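Side-chain contacts in methyltransferase (Thermus thermophilus, PDB 1WS6), which probably transfers a methyl group from S-adenosylmethionine to an acceptor not yet identified, perhaps ribosomal RNA as in related proteins: residues A114-P119 and A126-L131; P118-D123 and G162-T167; V1-G6 and G11-V16; E58-G63 and T86-R91. All blocks are in the same frame, centred on the assembly; numbering follows the deposited sequence.

Contact 1. Residues A114-P119 and A126-L131; sequences AFMAPP and ALFGEL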
loop_
_atom_site.group_PDB
_atom_site.type_symbol
_atom_site.label_atom_id
_atom_site.label_comp_id
_atom_site.label_asym_id
_atom_site.label_seq_id
_atom_site.Cartn_x
_atom_site.Cartn_y
_atom_site.Cartn_z
ATOM N N ALA A 114 -3.417 1.308 -6.172
ATOM C CA ALA A 114 -2.045 1.637 -5.821
ATOM C C ALA A 114 -2.108 2.446 -4.531
ATOM O O ALA A 114 -2.530 3.599 -4.538
ATOM C CB ALA A 114 -1.385 2.446 -6.932
ATOM N N PHE A 115 -1.713 1.813 -3.428
ATOM C CA PHE A 115 -1.714 2.434 -2.108
ATOM C C PHE A 115 -0.319 2.887 -1.724
ATOM O O PHE A 115 0.643 2.123 -1.816
ATOM C CB PHE A 115 -2.231 1.447 -1.054
ATOM C CG PHE A 115 -2.040 1.916 0.371
ATOM C CD1 PHE A 115 -0.816 1.752 1.020
ATOM C CD2 PHE A 115 -3.073 2.535 1.056
ATOM C CE1 PHE A 115 -0.629 2.201 2.332
ATOM C CE2 PHE A 115 -2.897 2.988 2.368
ATOM C CZ PHE A 115 -1.673 2.822 3.007
HETATM N N MSE A 116 -0.212 4.128 -1.269
HETATM C CA MSE A 116 1.075 4.659 -0.871
HETATM C C MSE A 116 1.043 5.367 0.483
HETATM O O MSE A 116 0.326 6.346 0.672
HETATM C CB MSE A 116 1.584 5.609 -1.951
HETATM C CG MSE A 116 2.873 6.306 -1.607
HETATM SE SE MSE A 116 3.599 7.252 -3.128
HETATM C CE MSE A 116 4.749 5.858 -3.739
ATOM N N ALA A 117 1.824 4.854 1.424
ATOM C CA ALA A 117 1.919 5.439 2.753
ATOM C C ALA A 117 3.399 5.620 3.091
ATOM O O ALA A 117 3.961 4.909 3.928
ATOM C CB ALA A 117 1.241 4.534 3.778
ATOM N N PRO A 118 4.053 6.579 2.430
ATOM C CA PRO A 118 5.472 6.838 2.673
ATOM C C PRO A 118 5.712 7.530 4.007
ATOM O O PRO A 118 4.796 8.101 4.591
ATOM C CB PRO A 118 5.866 7.706 1.483
ATOM C CG PRO A 118 4.629 8.481 1.205
ATOM C CD PRO A 118 3.511 7.483 1.399
ATOM N N PRO A 119 6.949 7.460 4.523
ATOM C CA PRO A 119 7.241 8.113 5.799
ATOM C C PRO A 119 7.028 9.618 5.687
ATOM O O PRO A 119 7.600 10.272 4.822
ATOM C CB PRO A 119 8.695 7.721 6.065
ATOM C CG PRO A 119 9.250 7.492 4.708
ATOM C CD PRO A 119 8.136 6.754 4.011
ATOM N N ALA A 126 5.163 15.528 -3.718
ATOM C CA ALA A 126 5.990 15.326 -4.888
ATOM C C ALA A 126 5.918 13.815 -5.137
ATOM O O ALA A 126 5.807 13.370 -6.278
ATOM C CB ALA A 126 7.425 15.753 -4.606
ATOM N N LEU A 127 5.965 13.034 -4.058
ATOM C CA LEU A 127 5.893 11.576 -4.182
ATOM C C LEU A 127 4.562 11.135 -4.779
ATOM O O LEU A 127 4.539 10.329 -5.710
ATOM C CB LEU A 127 6.125 10.886 -2.827
ATOM C CG LEU A 127 7.584 10.881 -2.346
ATOM C CD1 LEU A 127 7.685 10.134 -1.047
ATOM C CD2 LEU A 127 8.479 10.223 -3.391
ATOM N N PHE A 128 3.461 11.672 -4.264
ATOM C CA PHE A 128 2.137 11.319 -4.782
ATOM C C PHE A 128 2.060 11.744 -6.239
ATOM O O PHE A 128 1.515 11.025 -7.075
ATOM C CB PHE A 128 1.033 12.027 -3.987
ATOM C CG PHE A 128 0.928 11.580 -2.554
ATOM C CD1 PHE A 128 0.457 12.450 -1.576
ATOM C CD2 PHE A 128 1.278 10.293 -2.183
ATOM C CE1 PHE A 128 0.337 12.040 -0.255
ATOM C CE2 PHE A 128 1.160 9.876 -0.864
ATOM C CZ PHE A 128 0.690 10.748 0.100
ATOM N N GLY A 129 2.618 12.918 -6.534
ATOM C CA GLY A 129 2.617 13.431 -7.891
ATOM C C GLY A 129 3.279 12.461 -8.845
ATOM O O GLY A 129 2.787 12.226 -9.945
ATOM N N GLU A 130 4.398 11.887 -8.418
ATOM C CA GLU A 130 5.127 10.923 -9.236
ATOM C C GLU A 130 4.306 9.655 -9.464
ATOM O O GLU A 130 4.269 9.119 -10.573
ATOM C CB GLU A 130 6.454 10.564 -8.560
ATOM C CG GLU A 130 7.461 11.705 -8.555
ATOM C CD GLU A 130 8.066 11.969 -9.934
ATOM O OE1 GLU A 130 8.714 13.028 -10.098
ATOM O OE2 GLU A 130 7.909 11.124 -10.850
ATOM N N LEU A 131 3.650 9.172 -8.413
ATOM C CA LEU A 131 2.833 7.968 -8.527
ATOM C C LEU A 131 1.703 8.241 -9.517
ATOM O O LEU A 131 1.476 7.472 -10.449
ATOM C CB LEU A 131 2.231 7.608 -7.171
ATOM C CG LEU A 131 1.863 6.149 -6.877
ATOM C CD1 LEU A 131 0.779 6.139 -5.814
ATOM C CD2 LEU A 131 1.381 5.432 -8.125
#
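Met116, present here as selenomethionine, brings its heavy atom to the rim of the Phe128 ring. SE lies 5.2 Å from the centroid of that ring and 78° off its normal, which makes this a Met-aromatic contact at the edge; the ring atom it meets is CD2 of Phe128, 3.9 Å from SE. The chain of Met116 runs straight out from the strand as far as SE and then bends at chi3 (-94°), swinging CE away from the ring. The carbonyl of the same residue also approaches the ring, Met116 O standing 3.9 Å from Phe128 CE2 at an oblique angle. Strand 114-116 and helix 126-131 run antiparallel at 168°, their axes 10.5 Å apart, as expected where a helix returns across the sheet in a beta-alpha-beta crossover; here helix 126-134 links strands 111-116 and 141-148 of the Rossmann-like sheet. The remaining contacts are apolar. Leu131 and Met116 reach toward each other end to end, with Leu131 CD1 4.1 Å from Met116 SE, while the other branch, Leu131 CD2, comes within 4.2 Å of Ala114 CB. Past the strand end, Pro118 and Leu127 slide by one another in opposite directions, Pro118 CB lying 4.0 Å from Leu127 CD1. Pro118 CD rests obliquely against Phe128 CE2, also at 4.0 Å. Phe49 packs on both Met116 and Pro118, and Leu145 touches Phe128.

Contact 2. Residues P118-D123 and G162-T167; sequences PPYAMD and GENALT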
loop_
_atom_site.group_PDB
_atom_site.type_symbol
_atom_site.label_atom_id
_atom_site.label_comp_id
_atom_site.label_asym_id
_atom_site.label_seq_id
_atom_site.Cartn_x
_atom_site.Cartn_y
_atom_site.Cartn_z
ATOM N N PRO A 118 4.053 6.579 2.430
ATOM C CA PRO A 118 5.472 6.838 2.673
ATOM C C PRO A 118 5.712 7.530 4.007
ATOM O O PRO A 118 4.796 8.101 4.591
ATOM C CB PRO A 118 5.866 7.706 1.483
ATOM C CG PRO A 118 4.629 8.481 1.205
ATOM C CD PRO A 118 3.511 7.483 1.399
ATOM N N PRO A 119 6.949 7.460 4.523
ATOM C CA PRO A 119 7.241 8.113 5.799
ATOM C C PRO A 119 7.028 9.618 5.687
ATOM O O PRO A 119 7.600 10.272 4.822
ATOM C CB PRO A 119 8.695 7.721 6.065
ATOM C CG PRO A 119 9.250 7.492 4.708
ATOM C CD PRO A 119 8.136 6.754 4.011
ATOM N N TYR A 120 6.188 10.141 6.572
ATOM C CA TYR A 120 5.810 11.552 6.620
ATOM C C TYR A 120 6.928 12.592 6.566
ATOM O O TYR A 120 6.663 13.779 6.348
ATOM C CB TYR A 120 4.950 11.791 7.863
ATOM C CG TYR A 120 3.673 10.991 7.836
ATOM C CD1 TYR A 120 2.830 10.937 8.938
ATOM C CD2 TYR A 120 3.303 10.293 6.690
ATOM C CE1 TYR A 120 1.646 10.203 8.893
ATOM C CE2 TYR A 120 2.133 9.565 6.638
ATOM C CZ TYR A 120 1.306 9.521 7.737
ATOM O OH TYR A 120 0.141 8.788 7.664
ATOM N N ALA A 121 8.168 12.157 6.759
ATOM C CA ALA A 121 9.294 13.078 6.731
ATOM C C ALA A 121 9.631 13.485 5.297
ATOM O O ALA A 121 10.215 14.549 5.064
ATOM C CB ALA A 121 10.516 12.438 7.401
HETATM N N MSE A 122 9.264 12.634 4.341
HETATM C CA MSE A 122 9.525 12.911 2.934
HETATM C C MSE A 122 8.528 13.929 2.386
HETATM O O MSE A 122 7.584 14.314 3.068
HETATM C CB MSE A 122 9.442 11.620 2.128
HETATM C CG MSE A 122 10.434 10.596 2.572
HETATM SE SE MSE A 122 10.222 8.936 1.662
HETATM C CE MSE A 122 11.239 9.266 0.051
ATOM N N ASP A 123 8.750 14.364 1.152
ATOM C CA ASP A 123 7.867 15.335 0.520
ATOM C C ASP A 123 6.626 14.612 0.005
ATOM O O ASP A 123 6.522 14.295 -1.179
ATOM C CB ASP A 123 8.602 16.038 -0.634
ATOM C CG ASP A 123 7.789 17.170 -1.257
ATOM O OD1 ASP A 123 8.409 18.128 -1.764
ATOM O OD2 ASP A 123 6.540 17.107 -1.260
ATOM N N GLY A 162 -8.466 10.080 12.796
ATOM C CA GLY A 162 -7.637 10.621 13.850
ATOM C C GLY A 162 -6.663 11.641 13.280
ATOM O O GLY A 162 -7.071 12.708 12.821
ATOM N N GLU A 163 -5.376 11.304 13.283
ATOM C CA GLU A 163 -4.353 12.215 12.782
ATOM C C GLU A 163 -3.932 11.947 11.333
ATOM O O GLU A 163 -3.191 12.735 10.740
ATOM C CB GLU A 163 -3.123 12.152 13.688
ATOM C CG GLU A 163 -2.476 13.503 13.945
ATOM C CD GLU A 163 -3.295 14.384 14.883
ATOM O OE1 GLU A 163 -2.946 15.576 15.035
ATOM O OE2 GLU A 163 -4.278 13.884 15.475
ATOM N N ASN A 164 -4.397 10.838 10.764
ATOM C CA ASN A 164 -4.052 10.505 9.392
ATOM C C ASN A 164 -5.247 10.649 8.466
ATOM O O ASN A 164 -6.399 10.531 8.885
ATOM C CB ASN A 164 -3.546 9.071 9.288
ATOM C CG ASN A 164 -2.402 8.783 10.227
ATOM O OD1 ASN A 164 -2.603 8.322 11.354
ATOM N ND2 ASN A 164 -1.189 9.062 9.775
ATOM N N ALA A 165 -4.966 10.896 7.196
ATOM C CA ALA A 165 -6.017 11.023 6.210
ATOM C C ALA A 165 -5.667 10.165 5.001
ATOM O O ALA A 165 -4.502 9.830 4.778
ATOM C CB ALA A 165 -6.170 12.477 5.787
ATOM N N LEU A 166 -6.683 9.787 4.241
ATOM C CA LEU A 166 -6.468 9.016 3.037
ATOM C C LEU A 166 -7.108 9.813 1.921
ATOM O O LEU A 166 -8.233 10.293 2.067
ATOM C CB LEU A 166 -7.132 7.644 3.125
ATOM C CG LEU A 166 -6.459 6.551 3.964
ATOM C CD1 LEU A 166 -7.331 5.294 3.940
ATOM C CD2 LEU A 166 -5.067 6.255 3.415
ATOM N N THR A 167 -6.387 9.995 0.824
ATOM C CA THR A 167 -6.940 10.711 -0.311
ATOM C C THR A 167 -7.121 9.671 -1.393
ATOM O O THR A 167 -6.171 8.984 -1.759
ATOM C CB THR A 167 -5.996 11.814 -0.827
ATOM O OG1 THR A 167 -6.044 12.938 0.058
ATOM C CG2 THR A 167 -6.416 12.263 -2.217
#
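Tyr120 presents the hydroxyl end of its ring to the side-chain amide of Asn164, whose ND2 lies at the ring edge, in plane. ND2 of Asn164 is 3.2 Å from CE1 of Tyr120 and 2.5 Å from its OH. Donation from ND2 to OH is the bond assigned, but it is weak: the angle at the hydrogen is only 123°, and so short a separation makes its geometry doubtful. The two side chains cross at about a right angle, and the ring and amide planes are 49° apart, so the amide does not stack on the ring. In Asn164 a chi1 of -54° swings the amide beside the backbone N, which brings it nearer the tyrosine. The tyrosine is placed by a type I beta turn from Pro119 to Met122, closed by Met122 N bonding to Pro119 O at 2.9 Å. Pro118-Pro119-Tyr120 recalls the (Asp/Asn/Ser)-Pro-Pro-(Tyr/Phe) motif IV of amino-methyltransferases, though with Ala117 in first place, so the loop may border the acceptor site. A phenylalanine at Tyr120 would probably leave Asn164 ND2, and Gln146 OE1 with its own weak bond to this hydroxyl, without their shared partner. Around the pair, Pro148 at the end of strand 141-148 touches the tyrosine, and Asn164 opens strand 164-170, which runs antiparallel between strands 141-148 and 157-161; the loop itself leads on to helix 126-134.

Contact 3. Residues V1-G6 and G11-V16; sequences VVRILG and GVALKV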
loop_
_atom_site.group_PDB
_atom_site.type_symbol
_atom_site.label_atom_id
_atom_site.label_comp_id
_atom_site.label_asym_id
_atom_site.label_seq_id
_atom_site.Cartn_x
_atom_site.Cartn_y
_atom_site.Cartn_z
ATOM N N VAL A 1 3.448 -6.413 16.375
ATOM C CA VAL A 1 2.265 -6.009 17.206
ATOM C C VAL A 1 1.087 -5.661 16.295
ATOM O O VAL A 1 0.098 -5.073 16.737
ATOM C CB VAL A 1 2.608 -4.780 18.090
ATOM C CG1 VAL A 1 1.441 -4.456 19.032
ATOM C CG2 VAL A 1 3.900 -5.067 18.896
ATOM N N VAL A 2 1.207 -6.015 15.016
ATOM C CA VAL A 2 0.139 -5.751 14.059
ATOM C C VAL A 2 -0.264 -7.066 13.404
ATOM O O VAL A 2 0.579 -7.915 13.123
ATOM C CB VAL A 2 0.576 -4.736 12.969
ATOM C CG1 VAL A 2 1.225 -3.520 13.619
ATOM C CG2 VAL A 2 1.513 -5.390 11.983
ATOM N N ARG A 3 -1.560 -7.236 13.170
ATOM C CA ARG A 3 -2.066 -8.463 12.572
ATOM C C ARG A 3 -2.836 -8.223 11.285
ATOM O O ARG A 3 -3.386 -7.139 11.063
ATOM C CB ARG A 3 -2.996 -9.187 13.553
ATOM C CG ARG A 3 -2.352 -9.619 14.864
ATOM C CD ARG A 3 -3.381 -10.191 15.836
ATOM N NE ARG A 3 -2.782 -10.542 17.124
ATOM C CZ ARG A 3 -1.919 -11.540 17.304
ATOM N NH1 ARG A 3 -1.550 -12.302 16.285
ATOM N NH2 ARG A 3 -1.407 -11.771 18.504
ATOM N N ILE A 4 -2.860 -9.248 10.434
ATOM C CA ILE A 4 -3.615 -9.193 9.199
ATOM C C ILE A 4 -5.047 -9.131 9.728
ATOM O O ILE A 4 -5.386 -9.849 10.661
ATOM C CB ILE A 4 -3.435 -10.489 8.374
ATOM C CG1 ILE A 4 -1.972 -10.644 7.939
ATOM C CG2 ILE A 4 -4.373 -10.475 7.168
ATOM C CD1 ILE A 4 -1.450 -9.503 7.078
ATOM N N LEU A 5 -5.880 -8.276 9.155
ATOM C CA LEU A 5 -7.259 -8.144 9.615
ATOM C C LEU A 5 -8.262 -9.129 9.024
ATOM O O LEU A 5 -9.181 -9.553 9.717
ATOM C CB LEU A 5 -7.756 -6.714 9.373
ATOM C CG LEU A 5 -7.482 -5.739 10.519
ATOM C CD1 LEU A 5 -6.273 -6.189 11.336
ATOM C CD2 LEU A 5 -7.271 -4.353 9.942
ATOM N N GLY A 6 -8.098 -9.490 7.755
ATOM C CA GLY A 6 -9.034 -10.417 7.136
ATOM C C GLY A 6 -8.426 -11.311 6.071
ATOM O O GLY A 6 -7.211 -11.317 5.869
ATOM N N GLY A 11 -5.637 -12.613 11.315
ATOM C CA GLY A 11 -5.123 -12.843 12.652
ATOM C C GLY A 11 -3.625 -13.012 12.810
ATOM O O GLY A 11 -3.104 -12.843 13.910
ATOM N N VAL A 12 -2.921 -13.341 11.734
ATOM C CA VAL A 12 -1.473 -13.539 11.817
ATOM C C VAL A 12 -0.687 -12.273 12.171
ATOM O O VAL A 12 -0.865 -11.217 11.558
ATOM C CB VAL A 12 -0.916 -14.118 10.490
ATOM C CG1 VAL A 12 0.605 -14.117 10.515
ATOM C CG2 VAL A 12 -1.431 -15.536 10.292
ATOM N N ALA A 13 0.193 -12.396 13.162
ATOM C CA ALA A 13 1.013 -11.276 13.613
ATOM C C ALA A 13 2.139 -10.998 12.626
ATOM O O ALA A 13 2.748 -11.916 12.080
ATOM C CB ALA A 13 1.595 -11.575 14.991
ATOM N N LEU A 14 2.427 -9.725 12.404
ATOM C CA LEU A 14 3.485 -9.381 11.478
ATOM C C LEU A 14 4.655 -8.777 12.220
ATOM O O LEU A 14 4.468 -7.937 13.093
ATOM C CB LEU A 14 2.966 -8.391 10.432
ATOM C CG LEU A 14 1.802 -8.885 9.566
ATOM C CD1 LEU A 14 1.329 -7.777 8.633
ATOM C CD2 LEU A 14 2.254 -10.115 8.785
ATOM N N LYS A 15 5.863 -9.220 11.888
ATOM C CA LYS A 15 7.051 -8.673 12.520
ATOM C C LYS A 15 7.187 -7.243 11.997
ATOM O O LYS A 15 7.221 -7.028 10.785
ATOM C CB LYS A 15 8.298 -9.478 12.134
ATOM C CG LYS A 15 8.319 -10.935 12.588
ATOM C CD LYS A 15 9.651 -11.596 12.197
ATOM C CE LYS A 15 9.775 -13.059 12.667
ATOM N NZ LYS A 15 8.957 -14.044 11.881
ATOM N N VAL A 16 7.247 -6.266 12.896
ATOM C CA VAL A 16 7.383 -4.870 12.479
ATOM C C VAL A 16 8.438 -4.124 13.292
ATOM O O VAL A 16 8.327 -4.000 14.509
ATOM C CB VAL A 16 6.040 -4.118 12.595
ATOM C CG1 VAL A 16 5.004 -4.781 11.711
ATOM C CG2 VAL A 16 5.573 -4.104 14.038
#
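Setting CG anti to the carbonyl carbon (chi1 -61°) and extending the chain from CG to NE carries the guanidinium of Arg3 across to Gly11, in the loop just before the partner strand. There Arg3 NH1 donates to Gly11 O at 2.9 Å, nearly in line with the carbonyl (C=O...N angle 172°), though the oxygen is tilted 21° out of the guanidinium plane. The same NH1 passes 3.5 Å from the methyl CB of Ala13, the residue paired with Arg3 as an antiparallel non-hydrogen-bonded pair. In Val2, the methyl CG2 sits between backbone N and carbonyl carbon, where it meets Val16 CG1 at 3.6 Å and Leu14 CB at 3.7 Å. Leu14 turns its other end to Ile4, the two side chains crossing at about a right angle with Leu14 CD1 3.6 Å from Ile4 CD1. An alanine at Leu14 would keep the touch on Val2 but is likely to leave Ile4 CD1 without its mate, opening a gap toward Leu57, which both residues touch. Backbone bonds hold the frame: Leu14 N to Val2 O at 2.7 Å, Ile4 N to Val12 O at 3.0 Å and Gly11 N to Ile4 O at 2.9 Å. Gly11 has a positive phi at which a side chain would be jammed against the preceding carbonyl. With Val2, Ile4 and Leu14 buried, and Arg3 exposed, this is a short amphipathic beta hairpin, its strands only weakly bonded; Ile4 packs on helix 54-61, and Leu14 lies on both that helix and 73-86 of the Rossmann-like domain.

Contact 4. Residues E58-G63 and T86-R91; sequences EAASEG and TGLGAR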
loop_
_atom_site.group_PDB
_atom_site.type_symbol
_atom_site.label_atom_id
_atom_site.label_comp_id
_atom_site.label_asym_id
_atom_site.label_seq_id
_atom_site.Cartn_x
_atom_site.Cartn_y
_atom_site.Cartn_z
ATOM N N GLU A 58 -2.047 -7.338 3.624
ATOM C CA GLU A 58 -3.469 -7.365 3.920
ATOM C C GLU A 58 -4.192 -7.571 2.592
ATOM O O GLU A 58 -5.137 -8.349 2.501
ATOM C CB GLU A 58 -3.902 -6.050 4.561
ATOM C CG GLU A 58 -5.383 -5.971 4.907
ATOM C CD GLU A 58 -5.773 -6.876 6.067
ATOM O OE1 GLU A 58 -5.008 -6.954 7.052
ATOM O OE2 GLU A 58 -6.853 -7.497 6.001
ATOM N N ALA A 59 -3.737 -6.873 1.559
ATOM C CA ALA A 59 -4.343 -7.005 0.238
ATOM C C ALA A 59 -4.184 -8.444 -0.251
ATOM O O ALA A 59 -5.136 -9.047 -0.749
ATOM C CB ALA A 59 -3.683 -6.036 -0.754
ATOM N N ALA A 60 -2.981 -8.988 -0.104
ATOM C CA ALA A 60 -2.717 -10.349 -0.536
ATOM C C ALA A 60 -3.636 -11.311 0.187
ATOM O O ALA A 60 -4.226 -12.198 -0.421
ATOM C CB ALA A 60 -1.276 -10.711 -0.265
ATOM N N SER A 61 -3.767 -11.123 1.493
ATOM C CA SER A 61 -4.612 -11.986 2.296
ATOM C C SER A 61 -6.062 -11.894 1.869
ATOM O O SER A 61 -6.838 -12.823 2.078
ATOM C CB SER A 61 -4.504 -11.610 3.774
ATOM O OG SER A 61 -5.366 -12.412 4.563
ATOM N N GLU A 62 -6.432 -10.776 1.263
ATOM C CA GLU A 62 -7.812 -10.603 0.864
ATOM C C GLU A 62 -8.103 -10.916 -0.588
ATOM O O GLU A 62 -9.150 -10.546 -1.105
ATOM C CB GLU A 62 -8.293 -9.194 1.231
ATOM C CG GLU A 62 -8.523 -9.048 2.732
ATOM C CD GLU A 62 -9.062 -7.692 3.142
ATOM O OE1 GLU A 62 -9.986 -7.168 2.476
ATOM O OE2 GLU A 62 -8.566 -7.158 4.157
ATOM N N GLY A 63 -7.178 -11.613 -1.238
ATOM C CA GLY A 63 -7.393 -11.998 -2.619
ATOM C C GLY A 63 -6.805 -11.130 -3.714
ATOM O O GLY A 63 -7.039 -11.393 -4.893
ATOM N N THR A 86 2.767 -15.432 6.965
ATOM C CA THR A 86 1.404 -15.393 6.471
ATOM C C THR A 86 1.142 -16.462 5.419
ATOM O O THR A 86 -0.006 -16.807 5.141
ATOM C CB THR A 86 1.068 -14.005 5.881
ATOM O OG1 THR A 86 1.773 -13.817 4.649
ATOM C CG2 THR A 86 1.471 -12.905 6.860
ATOM N N GLY A 87 2.213 -16.996 4.845
ATOM C CA GLY A 87 2.052 -18.023 3.837
ATOM C C GLY A 87 1.322 -17.481 2.629
ATOM O O GLY A 87 0.672 -18.212 1.895
ATOM N N LEU A 88 1.428 -16.180 2.425
ATOM C CA LEU A 88 0.779 -15.549 1.295
ATOM C C LEU A 88 1.734 -15.455 0.114
ATOM O O LEU A 88 2.962 -15.465 0.282
ATOM C CB LEU A 88 0.292 -14.149 1.681
ATOM C CG LEU A 88 -0.870 -14.131 2.672
ATOM C CD1 LEU A 88 -1.304 -12.701 2.931
ATOM C CD2 LEU A 88 -2.025 -14.938 2.105
ATOM N N GLY A 89 1.156 -15.386 -1.080
ATOM C CA GLY A 89 1.949 -15.259 -2.282
ATOM C C GLY A 89 1.955 -13.786 -2.640
ATOM O O GLY A 89 0.909 -13.197 -2.898
ATOM N N ALA A 90 3.128 -13.176 -2.634
ATOM C CA ALA A 90 3.225 -11.764 -2.955
ATOM C C ALA A 90 4.561 -11.507 -3.621
ATOM O O ALA A 90 5.539 -12.189 -3.325
ATOM C CB ALA A 90 3.104 -10.931 -1.684
ATOM N N ARG A 91 4.601 -10.541 -4.530
ATOM C CA ARG A 91 5.845 -10.211 -5.205
ATOM C C ARG A 91 6.522 -9.133 -4.375
ATOM O O ARG A 91 5.902 -8.127 -4.031
ATOM C CB ARG A 91 5.578 -9.697 -6.625
ATOM C CG ARG A 91 6.828 -9.291 -7.420
ATOM C CD ARG A 91 6.435 -8.887 -8.855
ATOM N NE ARG A 91 7.479 -8.191 -9.618
ATOM C CZ ARG A 91 8.668 -8.706 -9.939
ATOM N NH1 ARG A 91 8.992 -9.938 -9.563
ATOM N NH2 ARG A 91 9.533 -7.994 -10.658
#
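Leu88 has the largest buried surface here, and its CD1 branch does most of the touching. Pointing CG away from its own carbonyl carbon (chi1 -69°), the side chain reaches from the loop to the last turn of helix 54-61, where CD1 of Leu88 meets CB of Ala60 at 3.8 Å. The same methyl lies against the next residue: Leu88 CD1 is 3.5 Å from Ser61 CB and 3.4 Å from Ser61 CA, so it rests on the backbone as much as on side chains. The second branch adds less, Leu88 CD2 being 3.9 Å from Ser61 CA. Ala60 also meets the loop backbone, with its CB 4.2 Å from Gly89 O. Ser61 offers its backbone N and CA and its CB to this packing; its hydroxyl is engaged outside it, bonded to Gly6 O and Ala9 N. Two helix ends bracket the site, each closed by a Schellman motif whose C-prime residue is a glycine of positive phi. Gly63 ends helix 54-61, its N bonding to Ala60 O at 3.1 Å, and Gly87 ends helix 73-86 just ahead of Leu88. The contact is plain packing that lays the start of the loop from helix 73-86 to strand 91-93 across the C-terminal end of helix 54-61. Ala60 also packs on Ala66 of strand 65-69, Phe32 of helix 25-38 covers Ala59 and Glu58, and Arg91 carries the chain into the sheet beside Ala66 and Leu68.

Overall arrangement
The four contacts fall into two pairs. Contacts 1 and 2 share Pro118 and Pro119 and have centres 10 Å apart; they also touch where Leu127 CD1 meets Met122 CE at 3.8 Å. Contacts 3 and 4 have centres 12 Å apart and are joined by probable hydrogen bonds, such as Leu5 N to Glu58 OE1 at 2.6 Å, that tie the hairpin to helix 54-61. Contact 1 lies across the chain's centre from contacts 3 and 4, at about 23 and 21 Å between centres. The glycine-rich loop before helix 54-61, consistent with a cofactor-binding loop, comes near Leu14 of contact 3, whereas the Pro-Pro-Tyr loop belongs to contacts 1 and 2.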